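Long-range contacts in APL1 (Anopheles gambiae, PDB 3O6N), which pairs with LRIM1 in a heterodimeric complex of leucine-rich repeat proteins that regulates complement-like immunity in the mosquito: residues Asn288-Pro293 with Val310-Pro315; Pro315-Leu320 with Val331-Ser336. One frame throughout, in Å; residues are numbered along the deposited sequence. Where two conformers were deposited one is given.

Contact 1: Asn288-Pro293 with Val310-Pro315; sequences NLYGQP and VERNQP
On the convex side of the leucine-rich repeat solenoid, where each turn of chain returns toward the next strand, L289 and Y290 of 288-293 meet N313 and R312 of 310-315. The joint is made by N313, whose amide ties its own backbone to the neighbouring one. Its OD1 takes the backbone N-H of L289 at 2.8 Å, nearly straight at 169° and almost in line with the C=O bond, while its ND2 gives to the carbonyl O of V310, 3.1 Å away, and to that of L287. A buried amide is thereby held at both ends. Y290 has CG wedged between its backbone N and carbonyl carbon (chi1 46°), and its ring lies against R312: CB of R312 sits 3.7 Å from the ring centroid, over one face, in a CH-pi contact. Over the opposite face lies OD1 of N288, accepting Y290 N in an Asx turn and also G291 N, the two bonds forming an Asx motif. A flat aromatic suits this slot between two neighbours. CG of P315 packs against CB of Y290 at 3.8 Å. The loop 288-293 follows strand 286-288, and L289 and P293 also touch Q316 on helix 314-317.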
loop_
_atom_site.group_PDB
_atom_site.type_symbol
_atom_site.label_atom_id
_atom_site.label_comp_id
_atom_site.label_asym_id
_atom_site.label_seq_id
_atom_site.Cartn_x
_atom_site.Cartn_y
_atom_site.Cartn_z
ATOM N N ASN A 288 -23.921 8.756 -12.037
ATOM C CA ASN A 288 -24.071 8.978 -13.469
ATOM C C ASN A 288 -22.803 8.612 -14.220
ATOM O O ASN A 288 -21.868 9.407 -14.304
ATOM C CB ASN A 288 -24.460 10.430 -13.776
ATOM C CG ASN A 288 -24.635 10.685 -15.264
ATOM O OD1 ASN A 288 -24.188 9.896 -16.097
ATOM N ND2 ASN A 288 -25.288 11.794 -15.607
ATOM N N LEU A 289 -22.780 7.400 -14.763
ATOM C CA LEU A 289 -21.721 6.989 -15.671
ATOM C C LEU A 289 -22.310 6.726 -17.056
ATOM O O LEU A 289 -21.728 6.001 -17.860
ATOM C CB LEU A 289 -21.004 5.739 -15.143
ATOM C CG LEU A 289 -20.140 5.939 -13.894
ATOM C CD1 LEU A 289 -19.591 4.603 -13.401
ATOM C CD2 LEU A 289 -19.009 6.933 -14.159
ATOM N N TYR A 290 -23.470 7.319 -17.329
ATOM C CA TYR A 290 -24.115 7.162 -18.632
ATOM C C TYR A 290 -23.906 8.364 -19.557
ATOM O O TYR A 290 -23.999 8.231 -20.776
ATOM C CB TYR A 290 -25.610 6.842 -18.492
ATOM C CG TYR A 290 -26.362 7.699 -17.497
ATOM C CD1 TYR A 290 -27.007 8.866 -17.894
ATOM C CD2 TYR A 290 -26.447 7.325 -16.160
ATOM C CE1 TYR A 290 -27.703 9.643 -16.982
ATOM C CE2 TYR A 290 -27.138 8.092 -15.244
ATOM C CZ TYR A 290 -27.761 9.251 -15.657
ATOM O OH TYR A 290 -28.445 10.010 -14.734
ATOM N N GLY A 291 -23.625 9.528 -18.981
ATOM C CA GLY A 291 -23.270 10.691 -19.781
ATOM C C GLY A 291 -22.084 10.370 -20.674
ATOM O O GLY A 291 -22.061 10.717 -21.857
ATOM N N GLN A 292 -21.088 9.709 -20.093
ATOM C CA GLN A 292 -19.973 9.157 -20.850
ATOM C C GLN A 292 -19.412 7.956 -20.100
ATOM O O GLN A 292 -18.649 8.111 -19.142
ATOM C CB GLN A 292 -18.879 10.204 -21.081
ATOM C CG GLN A 292 -17.723 9.699 -21.936
ATOM C CD GLN A 292 -16.703 10.782 -22.250
ATOM O OE1 GLN A 292 -17.061 11.921 -22.551
ATOM N NE2 GLN A 292 -15.423 10.429 -22.177
ATOM N N PRO A 293 -19.809 6.748 -20.520
ATOM C CA PRO A 293 -19.338 5.537 -19.844
ATOM C C PRO A 293 -17.834 5.389 -19.962
ATOM O O PRO A 293 -17.213 5.980 -20.850
ATOM C CB PRO A 293 -20.037 4.414 -20.611
ATOM C CG PRO A 293 -21.262 5.067 -21.200
ATOM C CD PRO A 293 -20.821 6.454 -21.548
ATOM N N VAL A 310 -30.634 3.836 -10.352
ATOM C CA VAL A 310 -29.388 3.692 -11.093
ATOM C C VAL A 310 -29.601 3.108 -12.485
ATOM O O VAL A 310 -28.647 2.895 -13.229
ATOM C CB VAL A 310 -28.399 2.783 -10.333
ATOM C CG1 VAL A 310 -28.025 3.407 -8.996
ATOM C CG2 VAL A 310 -29.007 1.389 -10.133
ATOM N N GLU A 311 -30.853 2.860 -12.842
ATOM C CA GLU A 311 -31.164 2.166 -14.087
ATOM C C GLU A 311 -30.597 2.862 -15.333
ATOM O O GLU A 311 -30.216 2.207 -16.305
ATOM C CB GLU A 311 -32.676 1.943 -14.192
ATOM C CG GLU A 311 -33.225 1.923 -15.590
ATOM C CD GLU A 311 -34.738 1.857 -15.599
ATOM O OE1 GLU A 311 -35.305 1.129 -14.753
ATOM O OE2 GLU A 311 -35.355 2.542 -16.439
ATOM N N ARG A 312 -30.520 4.188 -15.300
ATOM C CA ARG A 312 -30.000 4.929 -16.445
ATOM C C ARG A 312 -28.543 4.585 -16.750
ATOM O O ARG A 312 -28.032 4.912 -17.819
ATOM C CB ARG A 312 -30.172 6.437 -16.247
ATOM C CG ARG A 312 -31.611 6.892 -16.345
ATOM C CD ARG A 312 -31.739 8.391 -16.131
ATOM N NE ARG A 312 -33.110 8.847 -16.348
ATOM C CZ ARG A 312 -33.505 10.109 -16.215
ATOM N NH1 ARG A 312 -32.631 11.039 -15.854
ATOM N NH2 ARG A 312 -34.772 10.439 -16.437
ATOM N N ASN A 313 -27.882 3.908 -15.816
ATOM C CA ASN A 313 -26.483 3.538 -15.998
ATOM C C ASN A 313 -26.295 2.286 -16.850
ATOM O O ASN A 313 -25.184 1.774 -16.972
ATOM C CB ASN A 313 -25.795 3.362 -14.644
ATOM C CG ASN A 313 -25.550 4.684 -13.944
ATOM O OD1 ASN A 313 -24.551 5.366 -14.202
ATOM N ND2 ASN A 313 -26.464 5.058 -13.055
ATOM N N GLN A 314 -27.386 1.801 -17.438
ATOM C CA GLN A 314 -27.352 0.600 -18.271
ATOM C C GLN A 314 -26.153 0.494 -19.223
ATOM O O GLN A 314 -25.504 -0.546 -19.278
ATOM C CB GLN A 314 -28.656 0.448 -19.060
ATOM C CG GLN A 314 -28.688 -0.799 -19.928
ATOM C CD GLN A 314 -30.028 -1.017 -20.598
ATOM O OE1 GLN A 314 -30.976 -0.257 -20.389
ATOM N NE2 GLN A 314 -30.114 -2.060 -21.413
ATOM N N PRO A 315 -25.870 1.561 -19.992
ATOM C CA PRO A 315 -24.764 1.479 -20.954
ATOM C C PRO A 315 -23.418 1.194 -20.294
ATOM O O PRO A 315 -22.568 0.548 -20.905
ATOM C CB PRO A 315 -24.760 2.867 -21.618
ATOM C CG PRO A 315 -25.573 3.744 -20.717
ATOM C CD PRO A 315 -26.591 2.841 -20.091
#

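Contact 2: Pro315-Leu320 with Val331-Ser336; sequences PQFDRL and VTLKLS
With CG of D318 anti to its carbonyl carbon (chi1 -84°) and OG of S336 anti to its own (chi1 -63°), carboxylate and hydroxyl swing together across the gap between 315-320 and 331-336. Two bonds result. The backbone N of S336 gives its hydrogen to OD1 of D318 at 2.9 Å and 174°, on the syn side of the carboxylate, and OG of S336 donates to OD2 of D318 at 2.6 Å, from above the carboxylate plane. An aspartate suits the place because each oxygen can take one donor of the same serine, which fixes the rotation of the buried carboxylate and would probably stabilise its negative charge. Next to this polar grip the contact becomes apolar. CD1 of L333 meets CD2 of F317 at 3.6 Å, its side chain crossing the ring at a slant, and CD2 of L335 rests 4.0 Å from CB of F317. The branched end of L333 packs on the ring and that of L335 on CB, as suits leucine. F317 of helix 314-317 also touches L300 of strand 299-301, whereas L333 and L335 reach L359 of helix 353-359, so the contact lies between an earlier strand and the C-terminal helix.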
loop_
_atom_site.group_PDB
_atom_site.type_symbol
_atom_site.label_atom_id
_atom_site.label_comp_id
_atom_site.label_asym_id
_atom_site.label_seq_id
_atom_site.Cartn_x
_atom_site.Cartn_y
_atom_site.Cartn_z
ATOM N N PRO A 315 -25.870 1.561 -19.992
ATOM C CA PRO A 315 -24.764 1.479 -20.954
ATOM C C PRO A 315 -23.418 1.194 -20.294
ATOM O O PRO A 315 -22.568 0.548 -20.905
ATOM C CB PRO A 315 -24.760 2.867 -21.618
ATOM C CG PRO A 315 -25.573 3.744 -20.717
ATOM C CD PRO A 315 -26.591 2.841 -20.091
ATOM N N GLN A 316 -23.223 1.673 -19.069
ATOM C CA GLN A 316 -22.004 1.366 -18.328
ATOM C C GLN A 316 -22.039 -0.077 -17.822
ATOM O O GLN A 316 -21.065 -0.818 -17.965
ATOM C CB GLN A 316 -21.817 2.332 -17.153
ATOM C CG GLN A 316 -20.558 2.073 -16.337
ATOM C CD GLN A 316 -19.286 2.360 -17.116
ATOM O OE1 GLN A 316 -18.745 3.461 -17.051
ATOM N NE2 GLN A 316 -18.804 1.367 -17.858
ATOM N N PHE A 317 -23.167 -0.462 -17.231
ATOM C CA PHE A 317 -23.334 -1.806 -16.673
ATOM C C PHE A 317 -23.199 -2.901 -17.731
ATOM O O PHE A 317 -22.649 -3.969 -17.461
ATOM C CB PHE A 317 -24.701 -1.942 -15.997
ATOM C CG PHE A 317 -24.889 -1.056 -14.791
ATOM C CD1 PHE A 317 -23.804 -0.562 -14.092
ATOM C CD2 PHE A 317 -26.166 -0.722 -14.360
ATOM C CE1 PHE A 317 -23.985 0.251 -12.981
ATOM C CE2 PHE A 317 -26.355 0.088 -13.253
ATOM C CZ PHE A 317 -25.259 0.572 -12.560
ATOM N N ASP A 318 -23.717 -2.631 -18.927
ATOM C CA ASP A 318 -23.749 -3.610 -20.014
ATOM C C ASP A 318 -22.366 -4.105 -20.420
ATOM O O ASP A 318 -22.234 -5.198 -20.974
ATOM C CB ASP A 318 -24.437 -3.021 -21.251
ATOM C CG ASP A 318 -25.949 -3.124 -21.197
ATOM O OD1 ASP A 318 -26.479 -3.941 -20.415
ATOM O OD2 ASP A 318 -26.610 -2.390 -21.960
ATOM N N ARG A 319 -21.343 -3.293 -20.155
ATOM C CA ARG A 319 -19.979 -3.591 -20.579
ATOM C C ARG A 319 -19.134 -4.239 -19.486
ATOM O O ARG A 319 -17.999 -4.645 -19.737
ATOM C CB ARG A 319 -19.270 -2.310 -21.021
ATOM C CG ARG A 319 -20.038 -1.452 -22.001
ATOM C CD ARG A 319 -19.244 -0.200 -22.322
ATOM N NE ARG A 319 -17.918 -0.530 -22.837
ATOM C CZ ARG A 319 -17.633 -0.656 -24.128
ATOM N NH1 ARG A 319 -18.581 -0.473 -25.036
ATOM N NH2 ARG A 319 -16.401 -0.961 -24.513
ATOM N N LEU A 320 -19.670 -4.320 -18.274
ATOM C CA LEU A 320 -18.897 -4.830 -17.141
ATOM C C LEU A 320 -18.833 -6.352 -17.101
ATOM O O LEU A 320 -19.649 -7.039 -17.714
ATOM C CB LEU A 320 -19.485 -4.313 -15.826
ATOM C CG LEU A 320 -19.486 -2.796 -15.632
ATOM C CD1 LEU A 320 -20.268 -2.439 -14.378
ATOM C CD2 LEU A 320 -18.051 -2.290 -15.550
ATOM N N VAL A 331 -34.167 0.265 -6.708
ATOM C CA VAL A 331 -35.512 -0.172 -7.064
ATOM C C VAL A 331 -35.572 -0.904 -8.404
ATOM O O VAL A 331 -36.359 -1.834 -8.573
ATOM C CB VAL A 331 -36.489 1.016 -7.081
ATOM C CG1 VAL A 331 -36.689 1.547 -5.673
ATOM C CG2 VAL A 331 -35.972 2.110 -8.000
ATOM N N THR A 332 -34.745 -0.487 -9.357
ATOM C CA THR A 332 -34.732 -1.118 -10.674
ATOM C C THR A 332 -33.329 -1.288 -11.258
ATOM O O THR A 332 -32.392 -0.579 -10.895
ATOM C CB THR A 332 -35.575 -0.327 -11.698
ATOM O OG1 THR A 332 -34.994 0.964 -11.900
ATOM C CG2 THR A 332 -37.011 -0.161 -11.221
ATOM N N LEU A 333 -33.211 -2.234 -12.180
ATOM C CA LEU A 333 -31.974 -2.468 -12.905
ATOM C C LEU A 333 -32.327 -3.024 -14.275
ATOM O O LEU A 333 -33.145 -3.935 -14.387
ATOM C CB LEU A 333 -31.084 -3.460 -12.150
ATOM C CG LEU A 333 -29.754 -3.807 -12.825
ATOM C CD1 LEU A 333 -28.852 -2.575 -12.885
ATOM C CD2 LEU A 333 -29.051 -4.962 -12.108
ATOM N N LYS A 334 -31.722 -2.462 -15.316
ATOM C CA LYS A 334 -31.953 -2.925 -16.679
ATOM C C LYS A 334 -30.647 -3.353 -17.331
ATOM O O LYS A 334 -29.642 -2.651 -17.245
ATOM C CB LYS A 334 -32.591 -1.820 -17.525
ATOM C CG LYS A 334 -34.052 -1.549 -17.235
ATOM C CD LYS A 334 -34.580 -0.466 -18.168
ATOM C CE LYS A 334 -36.061 -0.207 -17.952
ATOM N NZ LYS A 334 -36.545 0.889 -18.836
ATOM N N LEU A 335 -30.671 -4.507 -17.988
ATOM C CA LEU A 335 -29.515 -4.993 -18.728
ATOM C C LEU A 335 -29.940 -5.365 -20.144
ATOM O O LEU A 335 -31.050 -5.858 -20.357
ATOM C CB LEU A 335 -28.899 -6.213 -18.037
ATOM C CG LEU A 335 -28.237 -6.034 -16.666
ATOM C CD1 LEU A 335 -27.770 -7.381 -16.135
ATOM C CD2 LEU A 335 -27.068 -5.059 -16.740
ATOM N N SER A 336 -29.060 -5.124 -21.108
ATOM C CA SER A 336 -29.310 -5.513 -22.490
ATOM C C SER A 336 -29.132 -7.016 -22.648
ATOM O O SER A 336 -28.467 -7.656 -21.834
ATOM C CB SER A 336 -28.354 -4.783 -23.433
ATOM O OG SER A 336 -28.564 -3.382 -23.392
#

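Along the chain the two contacts come in series, contact 1 closing before contact 2 opens, and their centres lie about 8 Å apart toward the C-terminal end of the solenoid. P315 belongs to both, and helix 314-317 serves each: P315, with the 3-10 segment just before the helix, faces loop 288-293, while F317 and D318 face 331-336. Segments 310-315 and 331-336 are also tied directly, since E311 forms a salt bridge with K334 and probably a hydrogen bond with T332. Three successive returns of the chain, following strands 286-288, 299-301 and 322-324, are thus joined side by side, consistent with the stacked turns of a leucine-rich repeat solenoid.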